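Local atomic coordinates of acetyl-CoA hydrolase/transferase family protein (Porphyromonas gingivalis, PDB entry 2NVV), a protein that probably catalyses the hydrolysis of acetyl-CoA or the transfer of its CoA group to or from acetate, and binds zinc. Residues Arg247-Lys250 and Asp251-Leu255; Pro339-Val342 and Arg343-Val347; Glu284-Gln287 and Asp288-Ala292; His441-Asp445 and Lys446-Pro450. All coordinates share one frame; numbering follows the deposited sequence.

Interaction 1: residues Arg247-Lys250 and Asp251-Leu255; sequences RIPK and DFLPL
The amide N of F252 donates to the carbonyl O of P249 at 2.7 Å, the hydrogen bond that closes a turn through K250 and D251. It approaches from above the carbonyl plane, 41° out of it, with an N-H...O angle of 148°. Two apolar contacts accompany this bond. In the first, the ring of P249 and the side chain of L253 cross at about a right angle, with CG and CD of the proline against the CD1 and CD2 methyls. In the second, I248 and F252 lie side by side; the CG2 methyl of I248 reaches the ring near its plane, at the edge carrying F252 CD2, 4.2 Å away. With CG2 anti to the backbone N (chi1 -61° for CG1), the branched isoleucine turns this methyl toward the ring. The turn, a type I beta turn from P249 to F252, lies in the loop between helix 226-245 and strand 255-257. P249 opens it, supplying the accepting carbonyl and a rigid apolar surface for L253, while polar K250 and D251 suit the exposed corners. K250 NZ donates to M243 O. Beyond them, F252 is buried against L239 and M243 of the helix and F279 of strand 279-282, and P249 packs on P179 of the second subunit.

Interaction 2: residues Pro339-Val342 and Arg343-Val347; sequences PEIV and RRLGV
E340 and R344, one helical turn apart, run side by side, and R344 NH2 donates to E340 OE2 at 2.7 Å in a salt bridge. The bond is bent (139°): the nitrogen meets OE2 on the anti side, 30° out of the carboxylate plane. Both chains start anti to the backbone N; E340 continues extended, whereas the bend of R344 at chi3 brings NH2 beside OE2, with carboxylate and guanidinium planes 54° apart. Beside this pair I341 and L345 lie alongside each other, CG2 of the former 3.8 Å from CD1 of the latter. Backbone bonds hold the spacing, R343 N to P339 O, R344 N to E340 O and L345 N to I341 O. P339 suits the first turn, where its missing N-H costs no helical bond.

The helix then ends in a Schellman motif. G346, at positive phi, is the C-prime residue, a conformation glycine adopts easily; V347 N reaches back to V342 O at 3.1 Å, in the carbonyl plane, and G346 N makes a weak bond to R343 O. V347 CB also packs on V342 CG1, 3.9 Å away.

Further out, L185 N binds E340 OE2, while R344 NH1 donates to the carbonyls of L185 and V187, so the buried charges have several partners. R343 instead extends to the second subunit, where its NH2 donates to S106 O.

Interaction 3: residues Glu284-Gln287 and Asp288-Ala292; sequences EVIQ and DAVIA
I286 and V290 meet methyl to methyl, CG2 of the isoleucine 3.7 Å from CG1 of the valine, and their side chains cross at about a right angle. I291 completes this apolar patch, its CD1 lying 4.1 Å from the same I286 CG2. Beta branching suits I286 in a strand, and the apolar side chains of V290 and I291 suit the buried side of the helix; L307 of the neighbouring strand 306-307 packs against I286 and I291.

Q287 occupies the N-cap position. Its CG sits between the backbone N and carbonyl carbon (chi1 65°), and a bend at chi2 carries the amide, NE2 foremost, across V290 CG2. Its backbone carbonyl receives I291 N at 3.3 Å, in the carbonyl plane, and V290 N more weakly at 3.1 Å. Outside the contact, L267 of helix 261-272 touches Q287, A289 and V290.

The other side is looser and more polar. D288 and A289 are partly exposed, and the methyl of A289 lies 3.9 Å from Q287 CG. The D288 side chain leaves away from Q287, and its OD1 is hydrogen-bonded to S310 OG. An acidic residue in the first turn is well placed in the field of the helix N-terminus, which probably favours its negative charge.

E284, predicted to form the glutamyl-CoA thioester, directly precedes the strand, and its OE2 accepts from N337 ND2. At the junction itself the Q287 carbonyl takes up two N-H groups of the first helical turn, that of V290 only weakly, while I286, V290 and I291 bury the strand-to-helix connection in apolar contacts.

Interaction 4: residues His441-Asp445 and Lys446-Pro450; sequences HEIID and KCVHP
E442 and K446 form a salt bridge across one turn of helix, with NZ about equally far from the two carboxylate oxygens: 3.4 Å to OE1 and 3.4 Å to OE2, both weak as hydrogen bonds. The glutamate leaves with CG anti to the backbone N and bends at chi2 (66°), bringing its carboxylate alongside the lysine CG, while the lysine, bent at chi2, chi3 and chi4, brings its ammonium in front of the two oxygens, somewhat out of their plane. Long flexible side chains suit this partly exposed face, since they can pair while remaining near solvent. K434 NZ gives E442 OE1 a second, long and weak ion pair. D445 turns instead to R457 of helix 453-459, which its OD2 meets in a salt bridge.

Backbone hydrogen bonds come next. K446 N keeps the helical pattern, donating to E442 O at 3.0 Å. I443 O then accepts two donors: C447 N, 38° out of the carbonyl plane, and V448 N at 3.1 Å, nearly along the C=O axis. The second bond spans five residues, so the chain is already leaving the helix.

The apolar contacts lie on the buried side. V448 and I443 cross at about a right angle, CG2 to CG2 at 4.0 Å, and V448 CG2 also lies 4.4 Å from I444 CG1. Branched aliphatics fill this inner face, where F405 touches I443, C447 and V448, and L456 touches I444 and V448.

The whole is the C-terminal end of helix 436-446, where the chain turns toward helix 453-459 against strands 405-406 and 427-430, in the family's C-terminal region.

Along the chain the order is interaction 1, interaction 3, interaction 2, interaction 4. Interactions 1 and 2 have centres 13 Å apart and touch, L253 and P254 packing on L345, G346 and V347; the turn leads into strand 255-257 and the helix end into its sheet neighbour 348-352, so both feed adjacent parallel strands. Interaction 3 lies about 20 Å from each, centre to centre. Interaction 4 stands apart, 27 to 31 Å from the others, packed on strand 427-430, the outermost strand of that same five-stranded sheet. Interactions 1 and 2 thus lie at the subunit interface, interaction 3 at the predicted active site without touching the other chain, and interaction 4 at the periphery.

Interaction 1: residues Arg247-Lys250 and Asp251-Leu255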
# COMPACT_ATOMS: atom_id res chain seq x y z
N ARG A 247 -2.55 -13.63 19.17
CA ARG A 247 -2.27 -12.71 18.08
C ARG A 247 -3.49 -12.32 17.25
O ARG A 247 -3.38 -11.54 16.31
CB ARG A 247 -1.17 -13.28 17.19
CG ARG A 247 0.24 -12.98 17.72
CD ARG A 247 1.29 -13.81 17.03
NE ARG A 247 1.75 -14.88 17.90
CZ ARG A 247 1.93 -16.14 17.51
NH1 ARG A 247 2.35 -17.06 18.38
NH2 ARG A 247 1.69 -16.50 16.26
N ILE A 248 -4.64 -12.87 17.62
CA ILE A 248 -5.90 -12.56 16.97
C ILE A 248 -6.92 -12.66 18.09
O ILE A 248 -6.91 -13.63 18.86
CB ILE A 248 -6.29 -13.58 15.87
CG1 ILE A 248 -5.23 -13.60 14.77
CG2 ILE A 248 -7.65 -13.20 15.27
CD1 ILE A 248 -5.58 -14.51 13.63
N PRO A 249 -7.81 -11.66 18.22
CA PRO A 249 -8.81 -11.72 19.29
C PRO A 249 -9.64 -12.99 19.24
O PRO A 249 -10.01 -13.46 18.17
CB PRO A 249 -9.63 -10.44 19.08
CG PRO A 249 -9.28 -9.97 17.69
CD PRO A 249 -7.85 -10.38 17.50
N LYS A 250 -9.91 -13.54 20.42
CA LYS A 250 -10.67 -14.78 20.58
C LYS A 250 -11.97 -14.89 19.79
O LYS A 250 -12.35 -15.98 19.38
CB LYS A 250 -10.96 -15.03 22.06
CG LYS A 250 -10.03 -16.05 22.71
CD LYS A 250 -8.55 -15.65 22.62
CE LYS A 250 -7.70 -16.64 23.39
NZ LYS A 250 -6.31 -16.17 23.60
N ASP A 251 -12.67 -13.77 19.60
CA ASP A 251 -13.92 -13.80 18.85
C ASP A 251 -13.68 -13.70 17.34
O ASP A 251 -14.63 -13.55 16.57
CB ASP A 251 -14.82 -12.64 19.27
CG ASP A 251 -15.26 -12.73 20.71
OD1 ASP A 251 -15.74 -13.80 21.12
OD2 ASP A 251 -15.13 -11.72 21.44
N PHE A 252 -12.42 -13.78 16.93
CA PHE A 252 -12.05 -13.71 15.51
C PHE A 252 -12.23 -12.30 14.95
O PHE A 252 -12.53 -11.35 15.69
CB PHE A 252 -12.87 -14.71 14.70
CG PHE A 252 -12.15 -15.28 13.51
CD1 PHE A 252 -12.86 -15.75 12.42
CD2 PHE A 252 -10.76 -15.37 13.49
CE1 PHE A 252 -12.20 -16.31 11.33
CE2 PHE A 252 -10.10 -15.93 12.40
CZ PHE A 252 -10.82 -16.39 11.32
N LEU A 253 -12.07 -12.17 13.63
CA LEU A 253 -12.18 -10.88 12.94
C LEU A 253 -12.83 -11.06 11.57
O LEU A 253 -13.07 -12.18 11.14
CB LEU A 253 -10.78 -10.29 12.77
CG LEU A 253 -10.25 -9.18 13.68
CD1 LEU A 253 -10.90 -9.22 15.02
CD2 LEU A 253 -8.74 -9.33 13.82
N PRO A 254 -13.16 -9.95 10.88
CA PRO A 254 -13.79 -10.05 9.56
C PRO A 254 -12.80 -10.68 8.59
O PRO A 254 -11.59 -10.48 8.73
CB PRO A 254 -14.09 -8.60 9.19
CG PRO A 254 -14.26 -7.95 10.50
CD PRO A 254 -13.15 -8.55 11.33
N LEU A 255 -13.31 -11.42 7.61
CA LEU A 255 -12.44 -12.05 6.62
C LEU A 255 -12.65 -11.56 5.20
O LEU A 255 -13.70 -11.03 4.86
CB LEU A 255 -12.61 -13.57 6.61
CG LEU A 255 -12.22 -14.40 7.83
CD1 LEU A 255 -12.52 -15.85 7.50
CD2 LEU A 255 -10.75 -14.24 8.18

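Interaction 2: residues Pro339-Val342 and Arg343-Val347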
# COMPACT_ATOMS: atom_id res chain seq x y z
N PRO A 339 -9.36 1.16 2.54
CA PRO A 339 -8.24 1.03 3.48
C PRO A 339 -8.66 1.41 4.90
O PRO A 339 -8.32 0.73 5.86
CB PRO A 339 -7.20 1.98 2.91
CG PRO A 339 -7.43 1.86 1.41
CD PRO A 339 -8.94 1.89 1.32
N GLU A 340 -9.39 2.51 5.02
CA GLU A 340 -9.88 2.99 6.32
C GLU A 340 -10.73 1.93 7.03
O GLU A 340 -10.50 1.62 8.20
CB GLU A 340 -10.71 4.26 6.12
CG GLU A 340 -11.26 4.89 7.39
CD GLU A 340 -12.10 6.14 7.13
OE1 GLU A 340 -11.69 6.98 6.30
OE2 GLU A 340 -13.16 6.30 7.76
N ILE A 341 -11.70 1.37 6.32
CA ILE A 341 -12.57 0.35 6.89
C ILE A 341 -11.83 -0.95 7.18
O ILE A 341 -11.98 -1.54 8.26
CB ILE A 341 -13.74 -0.01 5.95
CG1 ILE A 341 -14.40 1.25 5.37
CG2 ILE A 341 -14.77 -0.82 6.72
CD1 ILE A 341 -14.54 2.39 6.34
N VAL A 342 -11.04 -1.40 6.21
CA VAL A 342 -10.27 -2.62 6.33
C VAL A 342 -9.39 -2.62 7.58
O VAL A 342 -9.44 -3.54 8.40
CB VAL A 342 -9.40 -2.84 5.07
CG1 VAL A 342 -8.52 -4.06 5.23
CG2 VAL A 342 -10.29 -3.02 3.85
N ARG A 343 -8.59 -1.57 7.73
CA ARG A 343 -7.69 -1.44 8.87
C ARG A 343 -8.41 -1.23 10.20
O ARG A 343 -8.01 -1.77 11.22
CB ARG A 343 -6.70 -0.31 8.63
CG ARG A 343 -5.66 -0.16 9.73
CD ARG A 343 -4.38 0.47 9.22
NE ARG A 343 -3.62 1.07 10.31
CZ ARG A 343 -2.42 1.60 10.18
NH1 ARG A 343 -1.81 1.61 9.00
NH2 ARG A 343 -1.84 2.18 11.23
N ARG A 344 -9.49 -0.45 10.19
CA ARG A 344 -10.24 -0.22 11.42
C ARG A 344 -10.87 -1.52 11.94
O ARG A 344 -10.77 -1.80 13.13
CB ARG A 344 -11.34 0.81 11.20
CG ARG A 344 -12.23 1.03 12.43
CD ARG A 344 -13.34 2.03 12.11
NE ARG A 344 -12.80 3.27 11.54
CZ ARG A 344 -13.45 4.03 10.66
NH1 ARG A 344 -14.65 3.68 10.24
NH2 ARG A 344 -12.87 5.13 10.18
N LEU A 345 -11.52 -2.28 11.05
CA LEU A 345 -12.17 -3.53 11.44
C LEU A 345 -11.20 -4.67 11.69
O LEU A 345 -11.57 -5.69 12.26
CB LEU A 345 -13.16 -4.00 10.36
CG LEU A 345 -14.26 -3.09 9.82
CD1 LEU A 345 -15.12 -3.90 8.87
CD2 LEU A 345 -15.10 -2.53 10.94
N GLY A 346 -9.96 -4.49 11.26
CA GLY A 346 -8.97 -5.53 11.45
C GLY A 346 -9.28 -6.73 10.57
O GLY A 346 -9.18 -7.89 11.00
N VAL A 347 -9.66 -6.45 9.33
CA VAL A 347 -10.00 -7.49 8.38
C VAL A 347 -8.80 -8.38 8.11
O VAL A 347 -7.71 -7.89 7.81
CB VAL A 347 -10.46 -6.89 7.04
CG1 VAL A 347 -10.87 -7.99 6.09
CG2 VAL A 347 -11.61 -5.95 7.27

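Interaction 3: residues Glu284-Gln287 and Asp288-Ala292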
# COMPACT_ATOMS: atom_id res chain seq x y z
N GLU A 284 -14.71 -8.78 -1.24
CA GLU A 284 -14.97 -8.11 -2.48
C GLU A 284 -16.16 -8.81 -3.10
O GLU A 284 -17.20 -8.19 -3.31
CB GLU A 284 -13.79 -8.23 -3.43
CG GLU A 284 -12.71 -7.20 -3.24
CD GLU A 284 -11.50 -7.49 -4.09
OE1 GLU A 284 -10.76 -8.45 -3.77
OE2 GLU A 284 -11.29 -6.78 -5.08
N VAL A 285 -15.99 -10.10 -3.39
CA VAL A 285 -17.08 -10.87 -4.00
C VAL A 285 -17.53 -12.07 -3.15
O VAL A 285 -16.73 -12.87 -2.67
CB VAL A 285 -16.71 -11.32 -5.46
CG1 VAL A 285 -15.36 -10.77 -5.87
CG2 VAL A 285 -16.74 -12.83 -5.59
N ILE A 286 -18.84 -12.15 -2.95
CA ILE A 286 -19.44 -13.22 -2.18
C ILE A 286 -19.74 -14.35 -3.14
O ILE A 286 -20.50 -14.17 -4.10
CB ILE A 286 -20.73 -12.70 -1.51
CG1 ILE A 286 -20.40 -11.46 -0.67
CG2 ILE A 286 -21.34 -13.77 -0.64
CD1 ILE A 286 -21.60 -10.67 -0.22
N GLN A 287 -19.14 -15.52 -2.90
CA GLN A 287 -19.34 -16.67 -3.77
C GLN A 287 -20.24 -17.73 -3.15
O GLN A 287 -20.70 -17.59 -2.02
CB GLN A 287 -17.99 -17.28 -4.14
CG GLN A 287 -17.24 -17.87 -2.96
CD GLN A 287 -16.25 -16.89 -2.34
OE1 GLN A 287 -15.06 -16.91 -2.66
NE2 GLN A 287 -16.74 -16.03 -1.45
N ASP A 288 -20.48 -18.80 -3.91
CA ASP A 288 -21.31 -19.90 -3.45
C ASP A 288 -20.82 -20.44 -2.11
O ASP A 288 -21.61 -20.65 -1.20
CB ASP A 288 -21.31 -21.04 -4.47
CG ASP A 288 -22.07 -20.70 -5.73
OD1 ASP A 288 -22.10 -21.53 -6.65
OD2 ASP A 288 -22.65 -19.61 -5.81
N ALA A 289 -19.52 -20.65 -2.01
CA ALA A 289 -18.92 -21.19 -0.78
C ALA A 289 -19.34 -20.42 0.47
O ALA A 289 -19.54 -21.02 1.52
CB ALA A 289 -17.41 -21.21 -0.90
N VAL A 290 -19.47 -19.10 0.35
CA VAL A 290 -19.87 -18.26 1.48
C VAL A 290 -21.34 -18.50 1.81
O VAL A 290 -21.72 -18.65 2.98
CB VAL A 290 -19.66 -16.75 1.17
CG1 VAL A 290 -20.33 -15.88 2.22
CG2 VAL A 290 -18.17 -16.44 1.10
N ILE A 291 -22.16 -18.55 0.78
CA ILE A 291 -23.59 -18.79 0.95
C ILE A 291 -23.82 -20.13 1.66
O ILE A 291 -24.65 -20.22 2.57
CB ILE A 291 -24.29 -18.81 -0.42
CG1 ILE A 291 -24.00 -17.50 -1.15
CG2 ILE A 291 -25.78 -19.03 -0.24
CD1 ILE A 291 -24.52 -16.28 -0.44
N ALA A 292 -23.08 -21.15 1.25
CA ALA A 292 -23.20 -22.48 1.83
C ALA A 292 -22.96 -22.46 3.34
O ALA A 292 -23.72 -23.06 4.10
CB ALA A 292 -22.22 -23.44 1.15

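Interaction 4: residues His441-Asp445 and Lys446-Pro450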
# COMPACT_ATOMS: atom_id res chain seq x y z
N HIS A 441 14.58 -18.55 4.62
CA HIS A 441 14.71 -19.91 5.14
C HIS A 441 13.38 -20.45 5.63
O HIS A 441 13.10 -21.63 5.49
CB HIS A 441 15.75 -19.96 6.25
CG HIS A 441 17.15 -20.04 5.74
ND1 HIS A 441 18.04 -18.99 5.83
CD2 HIS A 441 17.81 -21.04 5.12
CE1 HIS A 441 19.19 -19.34 5.28
NE2 HIS A 441 19.08 -20.58 4.84
N GLU A 442 12.56 -19.57 6.19
CA GLU A 442 11.25 -19.99 6.66
C GLU A 442 10.39 -20.38 5.46
O GLU A 442 9.75 -21.42 5.46
CB GLU A 442 10.60 -18.84 7.44
CG GLU A 442 9.20 -19.15 7.97
CD GLU A 442 9.18 -20.23 9.03
OE1 GLU A 442 8.10 -20.45 9.62
OE2 GLU A 442 10.23 -20.86 9.28
N ILE A 443 10.39 -19.54 4.43
CA ILE A 443 9.61 -19.81 3.22
C ILE A 443 10.09 -21.08 2.52
O ILE A 443 9.30 -21.84 1.99
CB ILE A 443 9.70 -18.64 2.21
CG1 ILE A 443 8.96 -17.42 2.75
CG2 ILE A 443 9.10 -19.07 0.87
CD1 ILE A 443 9.05 -16.20 1.86
N ILE A 444 11.39 -21.29 2.51
CA ILE A 444 11.98 -22.46 1.87
C ILE A 444 11.60 -23.75 2.58
O ILE A 444 11.15 -24.71 1.96
CB ILE A 444 13.52 -22.32 1.82
CG1 ILE A 444 13.89 -21.19 0.85
CG2 ILE A 444 14.16 -23.62 1.38
CD1 ILE A 444 15.36 -20.87 0.81
N ASP A 445 11.78 -23.77 3.90
CA ASP A 445 11.49 -24.93 4.73
C ASP A 445 10.00 -25.28 4.88
O ASP A 445 9.65 -26.45 5.02
CB ASP A 445 12.09 -24.73 6.12
CG ASP A 445 13.60 -24.66 6.09
OD1 ASP A 445 14.18 -24.30 7.14
OD2 ASP A 445 14.21 -24.96 5.04
N LYS A 446 9.14 -24.27 4.85
CA LYS A 446 7.71 -24.49 5.06
C LYS A 446 6.78 -24.47 3.85
O LYS A 446 5.81 -25.22 3.81
CB LYS A 446 7.18 -23.48 6.08
CG LYS A 446 7.94 -23.43 7.41
CD LYS A 446 8.08 -24.81 8.07
CE LYS A 446 7.86 -24.73 9.59
NZ LYS A 446 8.70 -23.72 10.28
N CYS A 447 7.08 -23.62 2.87
CA CYS A 447 6.21 -23.48 1.70
C CYS A 447 6.69 -24.05 0.37
O CYS A 447 5.90 -24.59 -0.40
CB CYS A 447 5.87 -22.00 1.52
SG CYS A 447 5.10 -21.23 2.98
N VAL A 448 7.97 -23.88 0.09
CA VAL A 448 8.58 -24.36 -1.14
C VAL A 448 8.48 -25.88 -1.29
O VAL A 448 8.56 -26.64 -0.31
CB VAL A 448 10.07 -23.95 -1.18
CG1 VAL A 448 10.73 -24.44 -2.47
CG2 VAL A 448 10.19 -22.44 -1.08
N HIS A 449 8.30 -26.33 -2.52
CA HIS A 449 8.19 -27.76 -2.81
C HIS A 449 9.59 -28.38 -2.70
O HIS A 449 10.57 -27.81 -3.19
CB HIS A 449 7.63 -27.95 -4.23
CG HIS A 449 7.46 -29.38 -4.62
ND1 HIS A 449 8.51 -30.27 -4.70
CD2 HIS A 449 6.35 -30.08 -4.98
CE1 HIS A 449 8.07 -31.45 -5.09
NE2 HIS A 449 6.76 -31.36 -5.27
N PRO A 450 9.69 -29.55 -2.05
CA PRO A 450 10.98 -30.25 -1.86
C PRO A 450 11.93 -30.19 -3.06
O PRO A 450 13.13 -30.00 -2.88
CB PRO A 450 10.54 -31.66 -1.52
CG PRO A 450 9.33 -31.40 -0.65
CD PRO A 450 8.59 -30.34 -1.46